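Local atomic coordinates of RimK-related lysine biosynthesis protein (PDB entry 5K2M), a protein that binds ADP and magnesium ions and probably works as an ATP-dependent ligase of the RimK family, LysX subfamily, in amino-acid biosynthesis. Residues A[108-111]-A[112-115]; A[136-139]-A[140-144]; A[17-20]-A[21-25]. One frame throughout, in Å; residues are numbered along the deposited sequence.

Interaction 1 (A[108-111]-A[112-115]); sequences ALRV and PDSL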
loop_
_atom_site.group_PDB
_atom_site.type_symbol
_atom_site.label_atom_id
_atom_site.label_comp_id
_atom_site.label_asym_id
_atom_site.label_seq_id
_atom_site.Cartn_x
_atom_site.Cartn_y
_atom_site.Cartn_z
ATOM N N ALA A 108 11.324 38.704 -29.702
ATOM C CA ALA A 108 12.180 39.812 -29.287
ATOM C C ALA A 108 12.655 40.661 -30.453
ATOM O O ALA A 108 12.819 41.875 -30.318
ATOM C CB ALA A 108 13.367 39.286 -28.512
ATOM N N LEU A 109 12.871 40.020 -31.597
ATOM C CA LEU A 109 13.203 40.714 -32.846
ATOM C C LEU A 109 12.209 41.812 -33.223
ATOM O O LEU A 109 12.556 42.757 -33.919
ATOM C CB LEU A 109 13.271 39.700 -33.997
ATOM C CG LEU A 109 14.618 39.119 -34.441
ATOM C CD1 LEU A 109 15.822 39.617 -33.662
ATOM C CD2 LEU A 109 14.577 37.599 -34.477
ATOM N N ARG A 110 10.971 41.668 -32.776
ATOM C CA ARG A 110 9.923 42.644 -33.047
ATOM C C ARG A 110 9.846 43.792 -32.048
ATOM O O ARG A 110 9.088 44.728 -32.257
ATOM C CB ARG A 110 8.578 41.926 -33.101
ATOM C CG ARG A 110 8.566 40.853 -34.166
ATOM C CD ARG A 110 7.213 40.762 -34.816
ATOM N NE ARG A 110 6.204 40.269 -33.880
ATOM C CZ ARG A 110 6.015 38.989 -33.578
ATOM N NH1 ARG A 110 6.776 38.031 -34.110
ATOM N NH2 ARG A 110 5.064 38.668 -32.718
ATOM N N VAL A 111 10.628 43.729 -30.976
ATOM C CA VAL A 111 10.583 44.751 -29.933
ATOM C C VAL A 111 10.937 46.167 -30.460
ATOM O O VAL A 111 10.298 47.126 -30.073
ATOM C CB VAL A 111 11.450 44.330 -28.733
ATOM C CG1 VAL A 111 11.706 45.490 -27.798
ATOM C CG2 VAL A 111 10.763 43.197 -27.994
ATOM N N PRO A 112 11.931 46.291 -31.367
ATOM C CA PRO A 112 12.252 47.614 -31.945
ATOM C C PRO A 112 11.121 48.262 -32.755
ATOM O O PRO A 112 11.102 49.480 -32.904
ATOM C CB PRO A 112 13.448 47.323 -32.842
ATOM C CG PRO A 112 14.067 46.114 -32.237
ATOM C CD PRO A 112 12.915 45.277 -31.778
ATOM N N ASP A 113 10.192 47.448 -33.251
ATOM C CA ASP A 113 8.980 47.935 -33.911
ATOM C C ASP A 113 8.214 48.952 -33.028
ATOM O O ASP A 113 7.675 49.933 -33.535
ATOM C CB ASP A 113 8.044 46.756 -34.274
ATOM C CG ASP A 113 8.743 45.633 -35.087
ATOM O OD1 ASP A 113 9.945 45.761 -35.413
ATOM O OD2 ASP A 113 8.074 44.612 -35.405
ATOM N N SER A 114 8.162 48.690 -31.719
ATOM C CA SER A 114 7.517 49.577 -30.732
ATOM C C SER A 114 8.484 50.606 -30.171
ATOM O O SER A 114 8.152 51.775 -30.048
ATOM C CB SER A 114 7.002 48.767 -29.523
ATOM O OG SER A 114 6.076 47.755 -29.890
ATOM N N LEU A 115 9.675 50.153 -29.796
ATOM C CA LEU A 115 10.563 50.940 -28.958
ATOM C C LEU A 115 11.556 51.766 -29.758
ATOM O O LEU A 115 12.098 52.750 -29.256
ATOM C CB LEU A 115 11.330 50.005 -28.023
ATOM C CG LEU A 115 10.869 49.802 -26.573
ATOM C CD1 LEU A 115 9.416 50.131 -26.304
ATOM C CD2 LEU A 115 11.210 48.400 -26.110
HETATM O O HOH W 1 7.048 45.615 -30.740
#

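Interaction 2 (A[136-139]-A[140-144]); sequences NDRD and SLEAV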
loop_
_atom_site.group_PDB
_atom_site.type_symbol
_atom_site.label_atom_id
_atom_site.label_comp_id
_atom_site.label_asym_id
_atom_site.label_seq_id
_atom_site.Cartn_x
_atom_site.Cartn_y
_atom_site.Cartn_z
ATOM N N ASN A 136 21.915 49.326 -30.242
ATOM C CA ASN A 136 21.738 50.445 -31.160
ATOM C C ASN A 136 21.199 50.052 -32.527
ATOM O O ASN A 136 20.729 50.913 -33.277
ATOM C CB ASN A 136 23.061 51.183 -31.344
ATOM C CG ASN A 136 23.601 51.740 -30.050
ATOM O OD1 ASN A 136 22.847 52.121 -29.158
ATOM N ND2 ASN A 136 24.915 51.782 -29.934
ATOM N N ASP A 137 21.269 48.764 -32.863
ATOM C CA ASP A 137 20.778 48.299 -34.145
ATOM C C ASP A 137 20.436 46.821 -34.142
ATOM O O ASP A 137 20.593 46.141 -33.134
ATOM C CB ASP A 137 21.786 48.636 -35.265
ATOM C CG ASP A 137 23.157 48.018 -35.039
ATOM O OD1 ASP A 137 23.245 46.895 -34.494
ATOM O OD2 ASP A 137 24.154 48.663 -35.439
ATOM N N ARG A 138 19.949 46.354 -35.289
ATOM C CA ARG A 138 19.494 44.989 -35.474
ATOM C C ARG A 138 20.616 43.978 -35.201
ATOM O O ARG A 138 20.388 42.960 -34.549
ATOM C CB ARG A 138 18.927 44.853 -36.894
ATOM C CG ARG A 138 18.559 43.448 -37.341
ATOM C CD ARG A 138 17.451 42.823 -36.510
ATOM N NE ARG A 138 17.129 41.503 -37.047
ATOM C CZ ARG A 138 15.965 41.127 -37.567
ATOM N NH1 ARG A 138 14.922 41.937 -37.604
ATOM N NH2 ARG A 138 15.843 39.901 -38.036
ATOM N N ASP A 139 21.825 44.265 -35.670
ATOM C CA ASP A 139 22.956 43.345 -35.495
ATOM C C ASP A 139 23.268 43.134 -34.013
ATOM O O ASP A 139 23.560 42.024 -33.596
ATOM C CB ASP A 139 24.197 43.853 -36.245
ATOM C CG ASP A 139 24.081 43.677 -37.755
ATOM O OD1 ASP A 139 23.478 42.697 -38.203
ATOM O OD2 ASP A 139 24.588 44.512 -38.505
ATOM N N SER A 140 23.179 44.200 -33.229
ATOM C CA SER A 140 23.381 44.121 -31.791
ATOM C C SER A 140 22.260 43.362 -31.100
ATOM O O SER A 140 22.513 42.603 -30.165
ATOM C CB SER A 140 23.502 45.520 -31.186
ATOM O OG SER A 140 24.443 46.301 -31.910
ATOM N N LEU A 141 21.024 43.570 -31.552
ATOM C CA LEU A 141 19.885 42.846 -30.992
ATOM C C LEU A 141 20.090 41.356 -31.195
ATOM O O LEU A 141 19.907 40.580 -30.279
ATOM C CB LEU A 141 18.580 43.254 -31.671
ATOM C CG LEU A 141 17.293 43.395 -30.852
ATOM C CD1 LEU A 141 16.110 42.885 -31.666
ATOM C CD2 LEU A 141 17.314 42.771 -29.467
ATOM N N GLU A 142 20.457 40.978 -32.418
ATOM C CA GLU A 142 20.729 39.590 -32.759
ATOM C C GLU A 142 21.830 38.982 -31.894
ATOM O O GLU A 142 21.680 37.878 -31.379
ATOM C CB GLU A 142 21.102 39.473 -34.243
ATOM C CG GLU A 142 19.872 39.536 -35.122
ATOM C CD GLU A 142 20.159 39.424 -36.604
ATOM O OE1 GLU A 142 19.272 39.848 -37.367
ATOM O OE2 GLU A 142 21.222 38.905 -37.005
ATOM N N ALA A 143 22.923 39.712 -31.719
ATOM C CA ALA A 143 24.033 39.236 -30.894
ATOM C C ALA A 143 23.569 38.965 -29.460
ATOM O O ALA A 143 23.813 37.890 -28.930
ATOM C CB ALA A 143 25.167 40.245 -30.906
ATOM N N VAL A 144 22.862 39.919 -28.857
ATOM C CA VAL A 144 22.343 39.749 -27.502
ATOM C C VAL A 144 21.423 38.531 -27.409
ATOM O O VAL A 144 21.574 37.698 -26.514
ATOM C CB VAL A 144 21.607 41.015 -27.013
ATOM C CG1 VAL A 144 20.860 40.760 -25.701
ATOM C CG2 VAL A 144 22.606 42.145 -26.831
HETATM O O HOH W 2 24.738 48.175 -29.738
HETATM O O HOH W 3 23.758 40.044 -37.174
#

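Interaction 3 (A[17-20]-A[21-25]); sequences IKER and AGEFG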
loop_
_atom_site.group_PDB
_atom_site.type_symbol
_atom_site.label_atom_id
_atom_site.label_comp_id
_atom_site.label_asym_id
_atom_site.label_seq_id
_atom_site.Cartn_x
_atom_site.Cartn_y
_atom_site.Cartn_z
ATOM N N ILE A 17 22.787 46.910 10.629
ATOM C CA ILE A 17 21.486 46.341 10.972
ATOM C C ILE A 17 21.581 45.619 12.313
ATOM O O ILE A 17 20.716 45.772 13.163
ATOM C CB ILE A 17 20.953 45.423 9.855
ATOM C CG1 ILE A 17 20.607 46.271 8.630
ATOM C CG2 ILE A 17 19.692 44.688 10.302
ATOM C CD1 ILE A 17 20.511 45.503 7.339
ATOM N N LYS A 18 22.658 44.859 12.498
ATOM C CA LYS A 18 22.879 44.108 13.721
ATOM C C LYS A 18 22.942 45.024 14.938
ATOM O O LYS A 18 22.288 44.758 15.941
ATOM C CB LYS A 18 24.170 43.300 13.604
ATOM C CG LYS A 18 24.629 42.660 14.905
ATOM C CD LYS A 18 25.785 41.709 14.643
ATOM C CE LYS A 18 26.073 40.807 15.829
ATOM N NZ LYS A 18 27.243 41.298 16.589
ATOM N N GLU A 19 23.726 46.098 14.839
ATOM C CA GLU A 19 23.845 47.072 15.929
ATOM C C GLU A 19 22.484 47.656 16.304
ATOM O O GLU A 19 22.134 47.692 17.482
ATOM C CB GLU A 19 24.820 48.204 15.563
ATOM C CG GLU A 19 25.197 49.129 16.725
ATOM C CD GLU A 19 24.166 50.218 17.015
ATOM O OE1 GLU A 19 23.895 50.507 18.209
ATOM O OE2 GLU A 19 23.618 50.798 16.055
ATOM N N ARG A 20 21.713 48.090 15.308
ATOM C CA ARG A 20 20.408 48.724 15.579
ATOM C C ARG A 20 19.435 47.726 16.189
ATOM O O ARG A 20 18.756 48.043 17.158
ATOM C CB ARG A 20 19.778 49.310 14.322
ATOM C CG ARG A 20 20.639 50.302 13.568
ATOM C CD ARG A 20 20.873 51.631 14.271
ATOM N NE ARG A 20 21.524 52.522 13.307
ATOM C CZ ARG A 20 22.796 52.410 12.896
ATOM N NH1 ARG A 20 23.618 51.487 13.404
ATOM N NH2 ARG A 20 23.261 53.252 11.975
ATOM N N ALA A 21 19.395 46.516 15.630
ATOM C CA ALA A 21 18.534 45.451 16.140
ATOM C C ALA A 21 18.791 45.216 17.619
ATOM O O ALA A 21 17.847 44.985 18.382
ATOM C CB ALA A 21 18.738 44.160 15.354
ATOM N N GLY A 22 20.063 45.298 18.017
ATOM C CA GLY A 22 20.467 45.100 19.411
ATOM C C GLY A 22 19.922 46.143 20.377
ATOM O O GLY A 22 19.853 45.903 21.569
ATOM N N GLU A 23 19.537 47.307 19.865
ATOM C CA GLU A 23 18.891 48.332 20.692
ATOM C C GLU A 23 17.437 47.959 21.021
ATOM O O GLU A 23 16.899 48.413 22.023
ATOM C CB GLU A 23 18.949 49.705 20.003
ATOM C CG GLU A 23 20.358 50.195 19.676
ATOM C CD GLU A 23 20.385 51.579 19.032
ATOM O OE1 GLU A 23 21.435 51.955 18.457
ATOM O OE2 GLU A 23 19.365 52.306 19.101
ATOM N N PHE A 24 16.809 47.139 20.183
ATOM C CA PHE A 24 15.395 46.764 20.360
ATOM C C PHE A 24 15.182 45.387 20.989
ATOM O O PHE A 24 14.094 45.091 21.474
ATOM C CB PHE A 24 14.664 46.828 19.016
ATOM C CG PHE A 24 14.559 48.214 18.463
ATOM C CD1 PHE A 24 15.604 48.764 17.730
ATOM C CD2 PHE A 24 13.422 48.986 18.690
ATOM C CE1 PHE A 24 15.520 50.053 17.222
ATOM C CE2 PHE A 24 13.329 50.272 18.185
ATOM C CZ PHE A 24 14.379 50.808 17.449
ATOM N N GLY A 25 16.208 44.543 20.986
ATOM C CA GLY A 25 16.094 43.219 21.596
ATOM C C GLY A 25 17.291 42.331 21.326
ATOM O O GLY A 25 18.364 42.806 21.005
#

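Interaction 1 (A[108-111]-A[112-115])
A type I beta turn, Ala-108 to Val-111, runs straight into the short helix 111-115 of the ATP-grasp region, and Val-111 joins the two through both its backbone and its side chain. Val-111 O accepts two hydrogen bonds from backbone N-H groups, those of Leu-115 N and Ser-114 N, each 3.1 Å long. One residue earlier, Arg-110 O takes a weak bond from Asp-113 N. Asp-113 CG lies 3.0 Å from Arg-110 O, and both carboxylate oxygens, which like it are acceptors, stand close without bonding to it; a water donating to Arg-110 O and linked to Ser-114 OG may ease this. Ser-114 OG is also bonded to Lys-100. The aliphatic part of Arg-110 passes Asp-113 OD2, with CB at 3.6 Å, but NE stays 5.0 Å from that OD2, no salt bridge, and NH2 bonds Asp-33 O of the second subunit. Pro-112 sets its ring in the bend: CD is 3.3 Å from Leu-109 O and 3.5 Å from Val-111 CB. Replacing Pro-112 by alanine removes the ring, and would probably open a gap beside Leu-109 O and Val-111 CB and leave the backbone freer to turn where the helix starts. Val-111 and Leu-115 lie side by side, pointing the same way against Phe-161 of strand 159-163. CG1 of Val-111, anti to the backbone N (chi1 166°), is the branch that meets Leu-115 CD2, a tight 3.4 Å.

Interaction 2 (A[136-139]-A[140-144])
Asp-137 OD1 is gripped twice by Ser-140: the amide N meets it at 3.0 Å nearly end-on to its C-O bond, and OG donates at 2.9 Å from above the carboxylate plane. This is an N-cap, in which the Asp-137 side chain covers the start of helix 138-150. Its CG sits between the backbone N and the carbonyl carbon (chi1 59°), which swings OD1 back over the first turn. Ser-140 OG also accepts from a water that bridges to Asn-136 N, while Asp-137 OD2 bonds Asn-136 of the third subunit. Across one turn of the helix, Arg-138 NE forms a 2.7 Å salt bridge with Glu-142 OE1. The carboxylate oxygen lies in the guanidinium plane, at its edge, and uses its anti lone pair, although the two planes are 66° apart. Glu-142 OE2 shares a water with Asp-139 OD1, 4.6 Å away, and bonds His-191 of the third subunit; Asp-139 OD2 is paired with Lys-134 of that same subunit. Three acidic side chains therefore gather at a helix N-terminus, where the helix dipole and the basic groups of two subunits would be expected to favour their negative charge.

Interaction 3 (A[17-20]-A[21-25])
The last turns of helix 12-24 change their bonding as they close: Ala-21 N reaches Ile-17 O at 2.9 Å in regular alpha fashion, but Glu-23 N bonds instead to Arg-20 O, three residues back. Gly-22 N is divided between the two patterns, with a bond to Lys-18 O and a weak one to Glu-19 O. This helix is the connection of the beta-alpha-beta unit between strands 2-7 and 26-31, and Gly-25, with its positive phi, takes the chain out of it. The inner face is apolar: Ile-17 packs on Ile-5 and on Leu-263 of helix 259-272, and Ala-21 on Ile-3 and Val-27. The outer face is charged. Glu-19 sends CG opposite the backbone N (chi1 -170°) and bends at chi2, which brings OE1 to 2.9 Å from Glu-23 OE1. The two carboxylates cross with their planes 59° apart, a pairing of acceptors that would be costly if both are ionised. Arg-20 NH1 is likely to offset part of this, since it forms a 2.7 Å salt bridge with Glu-19 OE2, although OE2 lies 32° out of the guanidinium plane. The same guanidinium uses NH2 for a salt bridge to Asp-258, so it links the helix to the stretch just ahead of helix 259-272. Phe-24, packed on Glu-265 and Val-268 of that helix, turns a ring edge to the preceding turn: CD1 lies 3.3 Å from Arg-20 O, which sits in the ring plane.

Interactions 1 and 2 are neighbours in the ATP-grasp region, their centres 11 Å apart, and both concern helix starts; Leu-141 CD1 of 140-144 packs on Pro-112 CG and on Leu-109 CA. Interaction 3 lies at a helix end on the other side of the chain's centre, its centre about 49 Å from that of interaction 1, in the parallel beta-alpha-beta part. All three are partly buried, each with an apolar face on a sheet and a polar outer face. In interaction 1 backbone bonds and a proline ring dominate; in interaction 2 a side-chain cap and charges face another subunit; in interaction 3 two glutamates crowd together and an arginine pairs with one of them.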